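Local coordinates for protein Agap007691-pb (PDB 5C98) that is of unknown function but belongs to the serpin family of the malaria mosquito and may inhibit serine proteases, at residues S42-H45 against V46-A49; Q83-A86 against Q87-H90; Q291-K295 against L296-G300. One frame throughout, in Å; residues are numbered along the deposited sequence.

Contact 1 (S42-H45 against V46-A49)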
# COMPACT_ATOMS: atom_id res chain seq x y z
N SER A 42 0.10 1.41 -0.26
CA SER A 42 -0.27 1.62 1.14
C SER A 42 0.09 3.03 1.52
O SER A 42 1.19 3.30 2.01
CB SER A 42 0.46 0.62 2.02
OG SER A 42 0.18 0.88 3.37
N PRO A 43 -0.80 3.98 1.28
CA PRO A 43 -0.55 5.35 1.73
C PRO A 43 -0.31 5.43 3.23
O PRO A 43 0.44 6.29 3.69
CB PRO A 43 -1.81 6.09 1.27
CG PRO A 43 -2.26 5.28 0.04
CD PRO A 43 -2.02 3.88 0.46
N TYR A 44 -0.97 4.58 4.00
CA TYR A 44 -0.77 4.57 5.44
C TYR A 44 0.68 4.30 5.76
O TYR A 44 1.26 4.97 6.62
CB TYR A 44 -1.67 3.52 6.08
CG TYR A 44 -1.72 3.52 7.61
CD1 TYR A 44 -1.84 4.70 8.33
CD2 TYR A 44 -1.76 2.33 8.31
CE1 TYR A 44 -1.96 4.70 9.70
CE2 TYR A 44 -1.86 2.32 9.70
CZ TYR A 44 -1.96 3.50 10.36
OH TYR A 44 -2.09 3.52 11.73
N HIS A 45 1.30 3.30 5.10
CA HIS A 45 2.71 3.06 5.39
C HIS A 45 3.62 4.13 4.79
O HIS A 45 4.69 4.40 5.34
CB HIS A 45 3.13 1.67 5.01
CG HIS A 45 4.39 1.26 5.67
ND1 HIS A 45 5.54 0.96 4.98
CD2 HIS A 45 4.67 1.11 6.98
CE1 HIS A 45 6.49 0.64 5.85
NE2 HIS A 45 5.99 0.74 7.07
N VAL A 46 3.22 4.76 3.68
CA VAL A 46 3.94 5.94 3.19
C VAL A 46 4.04 6.97 4.32
O VAL A 46 5.11 7.49 4.62
CB VAL A 46 3.27 6.50 1.93
CG1 VAL A 46 3.74 7.92 1.59
CG2 VAL A 46 3.45 5.59 0.73
N ARG A 47 2.90 7.27 4.95
CA ARG A 47 2.85 8.20 6.08
C ARG A 47 3.72 7.72 7.23
O ARG A 47 4.52 8.49 7.79
CB ARG A 47 1.39 8.42 6.51
CG ARG A 47 1.23 9.14 7.85
CD ARG A 47 1.06 8.15 8.98
NE ARG A 47 0.81 8.84 10.25
CZ ARG A 47 -0.39 9.29 10.62
NH1 ARG A 47 -1.45 9.12 9.84
NH2 ARG A 47 -0.53 9.89 11.81
N LEU A 48 3.60 6.44 7.60
CA LEU A 48 4.33 5.98 8.77
C LEU A 48 5.82 6.01 8.54
O LEU A 48 6.60 6.40 9.43
CB LEU A 48 3.88 4.57 9.17
CG LEU A 48 2.48 4.54 9.75
CD1 LEU A 48 2.02 3.11 9.86
CD2 LEU A 48 2.37 5.22 11.13
N ALA A 49 6.25 5.58 7.36
CA ALA A 49 7.68 5.54 7.08
C ALA A 49 8.25 6.95 6.97
O ALA A 49 9.28 7.27 7.58
CB ALA A 49 7.97 4.73 5.82
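Tyr44 and Leu48 meet one turn apart near the start of helix 43-51, the helix B of the serpin fold, which packs against strands 169-177 and 320-328. The leucine presents CD1 to one face of the tyrosine ring, a CH-pi contact 4.0 Å from CD1 to the ring centroid and 11° off the ring normal. With the tyrosine CG anti to its own N and beside the carbonyl carbon (chi1 -172°), the ring stands out where Leu48 CD1 can cover its face. Leu85 and Leu89 of helix 75-89 pack against the same pair. At the ring edge lies Arg47, its NH1 near the plane, while its NH2 is bonded to Gln81 OE1. Round the helix, the His45 imidazole has Ala49 CB over one face, 4.3 Å from CE1, and ND1 is hydrogen-bonded to Ser173 OG, linking the helix to strand 169-177. Val46 tucks CG2 beside Ser42 O, 3.5 Å away, and faces Phe321 and Gln323 of strand 320-328. Behind the side chains, regular backbone bonds run from Val46 N to Ser42 O (3.0 Å) and from Ala49 N to His45 O (2.8 Å). Ser42 is the N-cap residue. Its OG makes two hydrogen bonds, one with Leu367 O and the capping bond it accepts from His45 N, 3.2 Å from OG, with an N-H...O angle of 157°.

Contact 2 (Q83-A86 against Q87-H90)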
# COMPACT_ATOMS: atom_id res chain seq x y z
N GLN A 83 5.40 5.31 16.58
CA GLN A 83 5.81 4.02 17.12
C GLN A 83 4.59 3.14 17.38
O GLN A 83 4.60 1.95 17.08
CB GLN A 83 6.58 4.23 18.43
CG GLN A 83 7.97 4.77 18.25
CD GLN A 83 8.66 5.04 19.56
OE1 GLN A 83 8.25 5.91 20.33
NE2 GLN A 83 9.67 4.24 19.86
N ARG A 84 3.57 3.71 18.00
CA ARG A 84 2.37 2.96 18.33
C ARG A 84 1.67 2.48 17.06
O ARG A 84 1.25 1.32 16.96
CB ARG A 84 1.46 3.86 19.17
CG ARG A 84 0.19 3.21 19.67
CD ARG A 84 -0.56 4.16 20.63
NE ARG A 84 -0.92 5.42 19.99
CZ ARG A 84 -1.98 5.58 19.19
NH1 ARG A 84 -2.77 4.56 18.92
NH2 ARG A 84 -2.24 6.77 18.66
N LEU A 85 1.53 3.37 16.08
CA LEU A 85 0.80 3.01 14.87
C LEU A 85 1.57 1.99 14.05
O LEU A 85 0.96 1.07 13.48
CB LEU A 85 0.53 4.25 14.04
CG LEU A 85 -0.41 5.27 14.70
CD1 LEU A 85 -0.59 6.44 13.75
CD2 LEU A 85 -1.76 4.69 15.05
N ALA A 86 2.89 2.12 13.97
CA ALA A 86 3.68 1.18 13.19
C ALA A 86 3.66 -0.21 13.81
O ALA A 86 3.64 -1.21 13.10
CB ALA A 86 5.10 1.68 13.04
N GLN A 87 3.68 -0.27 15.14
CA GLN A 87 3.66 -1.57 15.81
C GLN A 87 2.32 -2.26 15.63
O GLN A 87 2.27 -3.49 15.50
CB GLN A 87 3.98 -1.39 17.30
CG GLN A 87 4.03 -2.69 18.09
CD GLN A 87 4.45 -2.48 19.54
OE1 GLN A 87 5.44 -1.82 19.82
NE2 GLN A 87 3.68 -3.06 20.46
N GLN A 88 1.24 -1.49 15.60
CA GLN A 88 -0.09 -2.06 15.38
C GLN A 88 -0.24 -2.58 13.94
O GLN A 88 -0.88 -3.61 13.72
CB GLN A 88 -1.13 -0.99 15.70
CG GLN A 88 -2.55 -1.27 15.27
CD GLN A 88 -3.51 -0.18 15.73
OE1 GLN A 88 -4.36 -0.42 16.58
NE2 GLN A 88 -3.37 1.03 15.18
N LEU A 89 0.36 -1.89 12.97
CA LEU A 89 0.20 -2.24 11.56
C LEU A 89 0.96 -3.51 11.22
O LEU A 89 0.40 -4.43 10.61
CB LEU A 89 0.72 -1.10 10.69
CG LEU A 89 0.65 -1.40 9.18
CD1 LEU A 89 -0.77 -1.74 8.74
CD2 LEU A 89 1.20 -0.27 8.38
N HIS A 90 2.24 -3.55 11.54
CA HIS A 90 3.04 -4.72 11.23
C HIS A 90 2.62 -5.86 12.14
O HIS A 90 2.61 -5.72 13.37
CB HIS A 90 4.51 -4.38 11.43
CG HIS A 90 5.42 -5.51 11.11
ND1 HIS A 90 5.60 -5.99 9.83
CD2 HIS A 90 6.17 -6.29 11.92
CE1 HIS A 90 6.45 -7.00 9.87
NE2 HIS A 90 6.81 -7.20 11.12
O HOH W 1 -1.77 1.17 12.94
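Leu85 and Gln88 make a local, water-bridged contact in the last turns of helix 75-89, a helix whose inner side faces the protein core and whose outer side carries polar residues. The two side chains run side by side and point the same way, with Leu85 CD2 4.0 Å from Gln88 NE2. Gln88 is extended beyond CG and has its CG anti to the backbone N (chi1 168°), an arrangement that carries the amide back alongside the leucine. One water joins the pair: it donates to Leu85 O at 2.8 Å and accepts from Gln88 NE2, also at 2.8 Å. Leu85 O thus receives two hydrogens, since Leu89 N donates to it as well, at 3.1 Å. In the serpin fold this is helix D, which leads into strand 95-104. Leu85 is buried and also meets Ile17 of helix 15-32, and Leu89 reaches Leu95 and Ala97 at the beginning of the strand. Arg84 NH1 forms a salt bridge with Asp14 OD1 on one flank, and on another Gln83 NE2 is hydrogen-bonded to Thr120 O. His90 is the first residue to leave helical angles, yet its N still closes the final turn with a nearly straight bond to Ala86 O, 3.1 Å long and with an N-H...O angle of 175°. The same carbonyl takes a second, weak bond from Leu89 N at 3.4 Å. Beyond the turn, His90 ND1 is hydrogen-bonded to the backbone N of Ala97.

Contact 3 (Q291-K295 against L296-G300)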
# COMPACT_ATOMS: atom_id res chain seq x y z
N GLN A 291 6.97 10.57 -6.52
CA GLN A 291 6.17 11.12 -7.61
C GLN A 291 4.74 11.43 -7.17
O GLN A 291 4.21 12.51 -7.45
CB GLN A 291 6.17 10.16 -8.79
CG GLN A 291 5.22 10.52 -9.91
CD GLN A 291 5.24 9.49 -11.02
OE1 GLN A 291 4.44 8.56 -11.04
NE2 GLN A 291 6.18 9.65 -11.95
N THR A 292 4.10 10.49 -6.47
CA THR A 292 2.70 10.68 -6.08
C THR A 292 2.55 11.80 -5.05
O THR A 292 1.64 12.63 -5.17
CB THR A 292 2.13 9.37 -5.55
OG1 THR A 292 2.32 8.35 -6.56
CG2 THR A 292 0.62 9.51 -5.24
N LEU A 293 3.42 11.85 -4.05
CA LEU A 293 3.36 12.94 -3.09
C LEU A 293 3.61 14.28 -3.77
O LEU A 293 3.00 15.29 -3.41
CB LEU A 293 4.37 12.70 -1.96
CG LEU A 293 4.01 11.55 -1.01
CD1 LEU A 293 5.19 11.24 -0.13
CD2 LEU A 293 2.78 11.88 -0.16
N GLY A 294 4.50 14.31 -4.76
CA GLY A 294 4.69 15.53 -5.53
C GLY A 294 3.41 15.99 -6.20
O GLY A 294 3.06 17.17 -6.14
N LYS A 295 2.68 15.05 -6.82
CA LYS A 295 1.40 15.36 -7.47
C LYS A 295 0.37 15.90 -6.48
O LYS A 295 -0.50 16.70 -6.86
CB LYS A 295 0.82 14.09 -8.11
CG LYS A 295 1.44 13.63 -9.41
CD LYS A 295 0.63 12.48 -10.05
CE LYS A 295 -0.76 12.93 -10.52
NZ LYS A 295 -1.51 11.85 -11.24
N LEU A 296 0.41 15.45 -5.23
CA LEU A 296 -0.51 15.90 -4.20
C LEU A 296 -0.11 17.24 -3.58
O LEU A 296 -0.86 17.76 -2.75
CB LEU A 296 -0.59 14.87 -3.09
CG LEU A 296 -1.16 13.49 -3.44
CD1 LEU A 296 -1.05 12.53 -2.29
CD2 LEU A 296 -2.61 13.62 -3.87
N GLY A 297 1.06 17.79 -3.93
CA GLY A 297 1.53 19.05 -3.37
C GLY A 297 2.47 18.91 -2.20
O GLY A 297 2.77 19.91 -1.54
N TYR A 298 2.96 17.71 -1.93
CA TYR A 298 3.80 17.45 -0.77
C TYR A 298 5.19 17.03 -1.22
O TYR A 298 5.83 16.16 -0.61
CB TYR A 298 3.18 16.38 0.11
CG TYR A 298 1.76 16.64 0.47
CD1 TYR A 298 1.37 17.85 1.04
CD2 TYR A 298 0.79 15.68 0.25
CE1 TYR A 298 0.06 18.08 1.38
CE2 TYR A 298 -0.52 15.90 0.59
CZ TYR A 298 -0.88 17.09 1.16
OH TYR A 298 -2.20 17.33 1.50
N GLY A 299 5.70 17.68 -2.25
CA GLY A 299 7.01 17.32 -2.75
C GLY A 299 8.15 17.93 -1.98
O GLY A 299 9.29 17.59 -2.27
N GLY A 300 7.86 18.80 -1.00
CA GLY A 300 8.91 19.57 -0.35
C GLY A 300 10.06 18.75 0.20
O GLY A 300 11.23 19.14 0.06
O HOH W 2 4.75 19.14 -4.50
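Leu293 and Tyr298 face each other across the end of helix 289-295, which closes in a Schellman motif. Tyr298 N donates to Leu293 O at 2.8 Å, and Gly297 N to Gly294 O at 3.0 Å. The second bond is the less regular, because its donor sits above the carbonyl plane, away from a lone pair. Gly297, the first residue past the helix, turns the chain with a positive phi of 96°, a value that glycine reaches easily.

The tight side is formed by Leu293, Leu296 and Tyr298. Leu293 CD2 lies 4.3 Å from Tyr298 CD2, the apolar contact that usually accompanies this motif, and 4.4 Å from Leu296 CD1. With the tyrosine CG beside its backbone N (chi1 -51°), one face of the ring is covered by Leu296 O, which stands over the ring centre. Leu296 in turn puts CG against Thr292 O, which also accepts from Leu296 N.

The other side is looser and wetter. Gly294 CA and Gly299 CA, 4.0 Å apart, mark the border with it, a close approach of two residues without side chains. A water spans the turn, donating to Gly294 O and accepting from Gly299 N at 2.8 Å, so that it satisfies a backbone N-H left outside the helical pattern. Gly297 and Lys295 are exposed, although the lysine chain bends at chi3 and brings NZ to a hydrogen bond with Ala31 O.

Thr292 and Leu296 lean on helix 15-32, Tyr298 rests on Val67 and Ala68 of helix 59-69, and Leu293 meets Val46 and Leu50 of helix 43-51, while the helix itself follows strand 270-287 after a single residue.

How the contacts relate
From the N terminus the contacts come in series, none nested in or crossing another. None closes a loop of intervening residues, because the two segments of each follow one another without a gap. Contact 1 opens helix 43-51 just after strand 39-41; contact 2 ends helix 75-89 ahead of strand 95-104; contact 3 ends helix 289-295 and turns toward helix 300-303. Contact 1 is the central one, 11 Å from contact 2 and 14 Å from contact 3 between centres, and it touches both. Contacts 2 and 3 do not touch, their nearest atoms being about 15 Å apart. Helix 43-51 therefore links the two other helices, and helix 15-32 borders all three contacts.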